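Local coordinates for cystathionine gamma-lyase (Saccharomyces cerevisiae, PDB 1N8P), which belongs to the Cys/Met metabolism family of PLP-dependent enzymes and binds pyridoxal-5'-phosphate in a four-chain assembly, at residues L152-I157 with K297-A302; T326-L331 with D378-D383. One frame throughout, in Å; residues are numbered along the deposited sequence.

Contact 1: L152-I157 with K297-A302; sequences LKVTDI and KQHRDA
The side-chain amide of Q298 reads the backbone of 152-157 at two points, a worked example of how one glutamine can pair with a loop much as another peptide would. Its NE2 donates to T155 O at 2.9 Å along a nearly straight path (N-H...O 166°), and that acceptor lies close to the plane of the amide. The other end accepts: I157 N reaches Q298 OE1 at 2.8 Å, in the carbonyl plane and on a lone pair. Engaged at both ends, the amide is fixed in its rotation, and OE1 also lies beside the I157 side chain. Beyond CG the Q298 chain runs extended (chi2 170°), which carries the amide across to the loop.

Beside it, K297 NZ forms a salt bridge with D156 OD2 at 3.2 Å, the oxygen using its syn lone pair; the K297 chain bends at chi3 (58°) and crosses the aspartate at about a right angle. The second oxygen, D156 OD1, has its own task, capping the start of helix 157-167 through K159 N. Farther along the loop, V154 CG2 approaches the H299 ring obliquely, 4.3 Å from H299 NE2, while H299 ND1 is hydrogen-bonded to L303 O.

The contact thus ties the N-terminal end of helix 157-167, which follows strand 139-144 of the seven-stranded sheet, to the C-terminal end of helix 292-298; V154 also packs against V294 and V295 of that helix.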
ATOM      1  N   LEU A 152      24.024   0.918  27.761  1.00 49.34           N
ATOM      2  CA  LEU A 152      24.017  -0.480  27.395  1.00 45.11           C
ATOM      3  C   LEU A 152      24.311  -1.430  28.547  1.00 44.91           C
ATOM      4  O   LEU A 152      25.046  -2.396  28.381  1.00 45.87           O
ATOM      5  CB  LEU A 152      24.992  -0.703  26.241  1.00 38.38           C
ATOM      6  CG  LEU A 152      24.655   0.119  24.988  1.00 27.56           C
ATOM      7  CD1 LEU A 152      25.509  -0.313  23.815  1.00 28.37           C
ATOM      8  CD2 LEU A 152      23.206  -0.072  24.652  1.00 17.99           C
ATOM      9  N   LYS A 153      23.687  -1.155  29.694  1.00 46.13           N
ATOM     10  CA  LYS A 153      23.822  -1.933  30.932  1.00 47.85           C
ATOM     11  C   LYS A 153      22.884  -3.143  30.967  1.00 41.83           C
ATOM     12  O   LYS A 153      21.686  -2.996  30.874  1.00 47.91           O
ATOM     13  CB  LYS A 153      23.522  -1.022  32.133  1.00 50.47           C
ATOM     14  CG  LYS A 153      23.619  -1.700  33.492  1.00 59.30           C
ATOM     15  CD  LYS A 153      23.143  -0.808  34.623  1.00 60.32           C
ATOM     16  CE  LYS A 153      23.975   0.465  34.706  1.00 70.00           C
ATOM     17  NZ  LYS A 153      23.756   1.378  33.536  1.00 70.00           N
ATOM     18  N   VAL A 154      23.425  -4.337  31.118  1.00 38.59           N
ATOM     19  CA  VAL A 154      22.597  -5.527  31.146  1.00 37.86           C
ATOM     20  C   VAL A 154      22.059  -5.797  32.541  1.00 39.15           C
ATOM     21  O   VAL A 154      22.758  -5.571  33.509  1.00 51.57           O
ATOM     22  CB  VAL A 154      23.407  -6.735  30.695  1.00 38.61           C
ATOM     23  CG1 VAL A 154      22.598  -7.994  30.834  1.00 35.73           C
ATOM     24  CG2 VAL A 154      23.831  -6.541  29.257  1.00 40.55           C
ATOM     25  N   THR A 155      20.828  -6.287  32.638  1.00 30.35           N
ATOM     26  CA  THR A 155      20.189  -6.600  33.906  1.00 35.13           C
ATOM     27  C   THR A 155      19.772  -8.076  33.942  1.00 44.10           C
ATOM     28  O   THR A 155      19.333  -8.654  32.930  1.00 36.22           O
ATOM     29  CB  THR A 155      18.915  -5.731  34.162  1.00 36.94           C
ATOM     30  OG1 THR A 155      19.277  -4.354  34.316  1.00 35.61           O
ATOM     31  CG2 THR A 155      18.210  -6.177  35.424  1.00 32.21           C
ATOM     32  N   ASP A 156      19.925  -8.693  35.117  1.00 48.97           N
ATOM     33  CA  ASP A 156      19.563 -10.101  35.290  1.00 47.57           C
ATOM     34  C   ASP A 156      18.060 -10.278  35.568  1.00 45.54           C
ATOM     35  O   ASP A 156      17.572 -10.138  36.699  1.00 35.09           O
ATOM     36  CB  ASP A 156      20.381 -10.733  36.421  1.00 48.98           C
ATOM     37  CG  ASP A 156      20.389 -12.256  36.355  1.00 47.56           C
ATOM     38  OD1 ASP A 156      19.310 -12.870  36.216  1.00 41.20           O
ATOM     39  OD2 ASP A 156      21.482 -12.840  36.447  1.00 51.14           O
ATOM     40  N   ILE A 157      17.332 -10.590  34.509  1.00 43.42           N
ATOM     41  CA  ILE A 157      15.895 -10.793  34.608  1.00 47.31           C
ATOM     42  C   ILE A 157      15.501 -11.791  35.710  1.00 47.17           C
ATOM     43  O   ILE A 157      14.450 -11.648  36.330  1.00 48.12           O
ATOM     44  CB  ILE A 157      15.343 -11.253  33.242  1.00 42.97           C
ATOM     45  CG1 ILE A 157      15.684 -10.189  32.205  1.00 46.69           C
ATOM     46  CG2 ILE A 157      13.837 -11.453  33.308  1.00 39.24           C
ATOM     47  CD1 ILE A 157      15.352 -10.557  30.789  1.00 57.67           C
ATOM     48  N   LYS A 297      24.186 -15.527  29.767  1.00 50.42           N
ATOM     49  CA  LYS A 297      23.050 -16.330  30.216  1.00 52.16           C
ATOM     50  C   LYS A 297      21.717 -15.886  29.619  1.00 54.53           C
ATOM     51  O   LYS A 297      20.748 -16.655  29.612  1.00 58.60           O
ATOM     52  CB  LYS A 297      22.946 -16.333  31.752  1.00 55.72           C
ATOM     53  CG  LYS A 297      23.153 -14.987  32.424  1.00 57.55           C
ATOM     54  CD  LYS A 297      22.601 -14.934  33.861  1.00 53.52           C
ATOM     55  CE  LYS A 297      23.199 -15.974  34.786  1.00 52.74           C
ATOM     56  NZ  LYS A 297      22.737 -15.780  36.212  1.00 51.20           N
ATOM     57  N   GLN A 298      21.658 -14.659  29.105  1.00 50.79           N
ATOM     58  CA  GLN A 298      20.413 -14.163  28.518  1.00 43.68           C
ATOM     59  C   GLN A 298      20.451 -13.969  26.994  1.00 46.52           C
ATOM     60  O   GLN A 298      19.422 -14.103  26.321  1.00 50.18           O
ATOM     61  CB  GLN A 298      20.001 -12.862  29.212  1.00 36.56           C
ATOM     62  CG  GLN A 298      19.116 -13.107  30.405  1.00 36.14           C
ATOM     63  CD  GLN A 298      18.884 -11.880  31.257  1.00 43.72           C
ATOM     64  OE1 GLN A 298      18.067 -11.915  32.175  1.00 48.15           O
ATOM     65  NE2 GLN A 298      19.598 -10.792  30.971  1.00 35.22           N
ATOM     66  N   HIS A 299      21.640 -13.678  26.467  1.00 36.92           N
ATOM     67  CA  HIS A 299      21.864 -13.445  25.056  1.00 27.92           C
ATOM     68  C   HIS A 299      22.252 -14.681  24.257  1.00 29.68           C
ATOM     69  O   HIS A 299      23.194 -15.365  24.610  1.00 34.32           O
ATOM     70  CB  HIS A 299      23.007 -12.447  24.858  1.00 29.88           C
ATOM     71  CG  HIS A 299      22.738 -11.087  25.402  1.00 30.35           C
ATOM     72  ND1 HIS A 299      23.259  -9.945  24.827  1.00 39.15           N
ATOM     73  CD2 HIS A 299      21.988 -10.674  26.446  1.00 31.26           C
ATOM     74  CE1 HIS A 299      22.833  -8.886  25.492  1.00 41.56           C
ATOM     75  NE2 HIS A 299      22.060  -9.301  26.479  1.00 44.27           N
ATOM     76  N   ARG A 300      21.574 -14.927  23.142  1.00 32.93           N
ATOM     77  CA  ARG A 300      21.925 -16.046  22.276  1.00 35.42           C
ATOM     78  C   ARG A 300      23.380 -15.925  21.787  1.00 42.75           C
ATOM     79  O   ARG A 300      23.823 -14.861  21.342  1.00 41.89           O
ATOM     80  CB  ARG A 300      21.023 -16.089  21.053  1.00 32.48           C
ATOM     81  CG  ARG A 300      21.432 -17.158  20.050  1.00 32.06           C
ATOM     82  CD  ARG A 300      20.591 -17.025  18.790  1.00 38.19           C
ATOM     83  NE  ARG A 300      19.169 -17.029  19.114  1.00 28.85           N
ATOM     84  CZ  ARG A 300      18.408 -18.106  19.052  1.00 24.63           C
ATOM     85  NH1 ARG A 300      18.952 -19.249  18.667  1.00 32.92           N
ATOM     86  NH2 ARG A 300      17.123 -18.040  19.380  1.00 24.62           N
ATOM     87  N   ASP A 301      24.113 -17.031  21.871  1.00 46.52           N
ATOM     88  CA  ASP A 301      25.498 -17.091  21.434  1.00 39.90           C
ATOM     89  C   ASP A 301      26.368 -15.973  21.966  1.00 37.63           C
ATOM     90  O   ASP A 301      27.520 -15.815  21.563  1.00 32.99           O
ATOM     91  CB  ASP A 301      25.541 -17.112  19.919  1.00 38.58           C
ATOM     92  CG  ASP A 301      24.931 -18.362  19.359  1.00 39.12           C
ATOM     93  OD1 ASP A 301      25.382 -19.447  19.755  1.00 42.98           O
ATOM     94  OD2 ASP A 301      24.005 -18.272  18.532  1.00 43.15           O
ATOM     95  N   ALA A 302      25.808 -15.227  22.905  1.00 38.59           N
ATOM     96  CA  ALA A 302      26.481 -14.095  23.539  1.00 43.38           C
ATOM     97  C   ALA A 302      26.612 -12.901  22.578  1.00 44.33           C
ATOM     98  O   ALA A 302      27.583 -12.131  22.657  1.00 45.82           O
ATOM     99  CB  ALA A 302      27.843 -14.523  24.057  1.00 32.29           C
TER

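Contact 2: T326-L331 with D378-D383; sequences TRLFTL and DDLLED
D383, on helix 377-392 in the smaller, C-terminal sheet-and-helix region of this aminotransferase-like fold, turns its carboxylate to the backbone of the loop between helix 316-325 and strand 330-331, outermost in the five-stranded sheet within this chain. A helix side chain thus supplies acceptors to successive peptide N-H groups. L328 N donates to D383 OD2 at 3.1 Å, arriving from above the carboxylate plane, and R327 N makes a weak bond to D383 OD1 at 3.4 Å. The carboxylate is brought there by a D383 CG that stands opposite the backbone N (chi1 -178°). Within the loop, T326 OG1 gives a weak bond to F329 O.

R327 NH2 forms a salt bridge with D6 of the second subunit, and D379 OD2 accepts hydrogen bonds from T10 OG1 and the backbone N of K7, both of that subunit. The charged groups of R327 and D379 thus serve the subunit interface, while D383 serves the loop.

Apolar groups pack beside these bonds. L328 CB lies 3.9 Å from L380 CD2, and the F329 ring crosses the L380 side chain at about a right angle, with F329 CE1 3.5 Å from L380 CD2. The edge of that ring meets D383 OD2 in plane, F329 CD1 lying 3.6 Å from D383 OD2, with ring and carboxylate only 15° from coplanar.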
ATOM      1  N   THR A 326      30.758  10.997   9.277  1.00 55.74           N
ATOM      2  CA  THR A 326      30.423   9.645   8.799  1.00 53.85           C
ATOM      3  C   THR A 326      29.682   9.625   7.472  1.00 55.83           C
ATOM      4  O   THR A 326      28.726  10.370   7.260  1.00 58.44           O
ATOM      5  CB  THR A 326      29.529   8.895   9.770  1.00 49.48           C
ATOM      6  OG1 THR A 326      28.436   9.747  10.126  1.00 53.39           O
ATOM      7  CG2 THR A 326      30.299   8.454  11.005  1.00 42.84           C
ATOM      8  N   ARG A 327      30.108   8.726   6.596  1.00 53.31           N
ATOM      9  CA  ARG A 327      29.514   8.611   5.286  1.00 48.28           C
ATOM     10  C   ARG A 327      28.429   7.549   5.249  1.00 50.70           C
ATOM     11  O   ARG A 327      27.316   7.791   4.759  1.00 47.77           O
ATOM     12  CB  ARG A 327      30.591   8.268   4.271  1.00 44.63           C
ATOM     13  CG  ARG A 327      30.058   8.041   2.888  1.00 42.59           C
ATOM     14  CD  ARG A 327      31.172   7.790   1.927  1.00 37.55           C
ATOM     15  NE  ARG A 327      31.831   6.511   2.143  1.00 35.28           N
ATOM     16  CZ  ARG A 327      31.435   5.385   1.567  1.00 31.23           C
ATOM     17  NH1 ARG A 327      30.392   5.412   0.766  1.00 29.93           N
ATOM     18  NH2 ARG A 327      32.101   4.254   1.740  1.00 16.90           N
ATOM     19  N   LEU A 328      28.763   6.378   5.780  1.00 47.19           N
ATOM     20  CA  LEU A 328      27.845   5.251   5.799  1.00 44.38           C
ATOM     21  C   LEU A 328      26.816   5.281   6.933  1.00 43.67           C
ATOM     22  O   LEU A 328      25.666   4.903   6.722  1.00 45.66           O
ATOM     23  CB  LEU A 328      28.652   3.950   5.824  1.00 44.56           C
ATOM     24  CG  LEU A 328      29.519   3.720   4.581  1.00 39.29           C
ATOM     25  CD1 LEU A 328      30.123   2.331   4.619  1.00 32.15           C
ATOM     26  CD2 LEU A 328      28.656   3.901   3.331  1.00 36.15           C
ATOM     27  N   PHE A 329      27.207   5.706   8.135  1.00 42.22           N
ATOM     28  CA  PHE A 329      26.235   5.788   9.233  1.00 38.46           C
ATOM     29  C   PHE A 329      25.454   7.054   9.006  1.00 33.95           C
ATOM     30  O   PHE A 329      25.980   8.013   8.480  1.00 46.94           O
ATOM     31  CB  PHE A 329      26.925   5.825  10.602  1.00 33.42           C
ATOM     32  CG  PHE A 329      27.522   4.516  10.997  1.00 24.95           C
ATOM     33  CD1 PHE A 329      28.629   4.029  10.346  1.00 19.81           C
ATOM     34  CD2 PHE A 329      26.940   3.745  11.986  1.00 25.99           C
ATOM     35  CE1 PHE A 329      29.156   2.791  10.672  1.00 24.34           C
ATOM     36  CE2 PHE A 329      27.458   2.506  12.316  1.00 28.08           C
ATOM     37  CZ  PHE A 329      28.571   2.032  11.651  1.00 23.65           C
ATOM     38  N   THR A 330      24.201   7.079   9.405  1.00 34.95           N
ATOM     39  CA  THR A 330      23.411   8.268   9.161  1.00 37.01           C
ATOM     40  C   THR A 330      22.909   8.923  10.420  1.00 43.55           C
ATOM     41  O   THR A 330      22.238   8.303  11.237  1.00 45.27           O
ATOM     42  CB  THR A 330      22.252   7.932   8.200  1.00 26.76           C
ATOM     43  OG1 THR A 330      22.807   7.658   6.907  1.00 26.33           O
ATOM     44  CG2 THR A 330      21.268   9.048   8.100  1.00 19.06           C
ATOM     45  N   LEU A 331      23.252  10.198  10.568  1.00 47.93           N
ATOM     46  CA  LEU A 331      22.854  10.966  11.734  1.00 49.26           C
ATOM     47  C   LEU A 331      21.348  11.152  11.741  1.00 49.55           C
ATOM     48  O   LEU A 331      20.782  11.777  10.847  1.00 48.41           O
ATOM     49  CB  LEU A 331      23.558  12.320  11.719  1.00 52.24           C
ATOM     50  CG  LEU A 331      23.393  13.205  12.944  1.00 53.41           C
ATOM     51  CD1 LEU A 331      24.024  12.545  14.147  1.00 53.07           C
ATOM     52  CD2 LEU A 331      24.048  14.535  12.663  1.00 57.62           C
ATOM     53  N   ASP A 378      33.489  -4.424   6.825  1.00 46.31           N
ATOM     54  CA  ASP A 378      34.703  -3.643   6.629  1.00 45.48           C
ATOM     55  C   ASP A 378      34.400  -2.222   6.161  1.00 48.43           C
ATOM     56  O   ASP A 378      35.022  -1.259   6.626  1.00 47.39           O
ATOM     57  CB  ASP A 378      35.634  -4.345   5.648  1.00 41.65           C
ATOM     58  CG  ASP A 378      36.265  -5.602   6.239  1.00 55.49           C
ATOM     59  OD1 ASP A 378      36.799  -5.547   7.377  1.00 54.62           O
ATOM     60  OD2 ASP A 378      36.234  -6.652   5.560  1.00 62.99           O
ATOM     61  N   ASP A 379      33.437  -2.078   5.256  1.00 44.39           N
ATOM     62  CA  ASP A 379      33.060  -0.755   4.777  1.00 38.10           C
ATOM     63  C   ASP A 379      32.640   0.131   5.965  1.00 40.01           C
ATOM     64  O   ASP A 379      32.872   1.344   5.980  1.00 37.69           O
ATOM     65  CB  ASP A 379      31.883  -0.873   3.820  1.00 33.97           C
ATOM     66  CG  ASP A 379      32.210  -1.637   2.582  1.00 29.43           C
ATOM     67  OD1 ASP A 379      33.250  -2.296   2.528  1.00 30.55           O
ATOM     68  OD2 ASP A 379      31.399  -1.584   1.657  1.00 29.59           O
ATOM     69  N   LEU A 380      31.994  -0.484   6.951  1.00 39.95           N
ATOM     70  CA  LEU A 380      31.519   0.230   8.122  1.00 35.59           C
ATOM     71  C   LEU A 380      32.648   0.430   9.115  1.00 40.74           C
ATOM     72  O   LEU A 380      32.789   1.498   9.705  1.00 37.03           O
ATOM     73  CB  LEU A 380      30.386  -0.543   8.762  1.00 27.74           C
ATOM     74  CG  LEU A 380      29.073  -0.645   7.994  1.00 28.71           C
ATOM     75  CD1 LEU A 380      28.209  -1.744   8.629  1.00 17.90           C
ATOM     76  CD2 LEU A 380      28.357   0.700   7.997  1.00 16.23           C
ATOM     77  N   LEU A 381      33.463  -0.602   9.293  1.00 43.91           N
ATOM     78  CA  LEU A 381      34.591  -0.502  10.194  1.00 43.38           C
ATOM     79  C   LEU A 381      35.470   0.601   9.618  1.00 49.59           C
ATOM     80  O   LEU A 381      35.774   1.576  10.291  1.00 52.85           O
ATOM     81  CB  LEU A 381      35.367  -1.826  10.252  1.00 40.55           C
ATOM     82  CG  LEU A 381      36.333  -1.962  11.436  1.00 39.86           C
ATOM     83  CD1 LEU A 381      35.611  -1.676  12.749  1.00 39.39           C
ATOM     84  CD2 LEU A 381      36.903  -3.345  11.458  1.00 45.82           C
ATOM     85  N   GLU A 382      35.855   0.462   8.354  1.00 53.62           N
ATOM     86  CA  GLU A 382      36.710   1.456   7.722  1.00 54.77           C
ATOM     87  C   GLU A 382      36.091   2.845   7.734  1.00 55.02           C
ATOM     88  O   GLU A 382      36.780   3.850   7.611  1.00 57.41           O
ATOM     89  CB  GLU A 382      37.027   1.050   6.288  1.00 57.89           C
ATOM     90  CG  GLU A 382      38.383   1.575   5.789  1.00 66.83           C
ATOM     91  CD  GLU A 382      39.598   1.002   6.543  1.00 65.97           C
ATOM     92  OE1 GLU A 382      40.735   1.439   6.253  1.00 61.40           O
ATOM     93  OE2 GLU A 382      39.424   0.112   7.414  1.00 67.60           O
ATOM     94  N   ASP A 383      34.784   2.913   7.898  1.00 56.27           N
ATOM     95  CA  ASP A 383      34.130   4.203   7.926  1.00 58.82           C
ATOM     96  C   ASP A 383      34.143   4.853   9.330  1.00 63.55           C
ATOM     97  O   ASP A 383      34.082   6.078   9.451  1.00 64.48           O
ATOM     98  CB  ASP A 383      32.702   4.065   7.412  1.00 51.19           C
ATOM     99  CG  ASP A 383      31.986   5.388   7.364  1.00 51.80           C
ATOM    100  OD1 ASP A 383      32.544   6.326   6.762  1.00 55.44           O
ATOM    101  OD2 ASP A 383      30.875   5.499   7.921  1.00 47.58           O
TER

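How the contacts relate
Contact 1 is the deeper of the two, its centre about 14 Å from that of the chain and its touching residues mostly buried; contact 2, about 24 Å out, is partly buried and adjoins other subunits. They share no element: one ties the loop between strand 139-144 and helix 157-167 to the end of helix 292-298, the other sets a loop leading into the smaller sheet against helix 377-392. In both, a helix side chain meets backbone of the other segment; contact 1 uses a neutral amide that donates and accepts, with a salt bridge beside it, whereas in contact 2 a carboxylate only accepts. Their centres lie about 27 Å apart, and they do not touch.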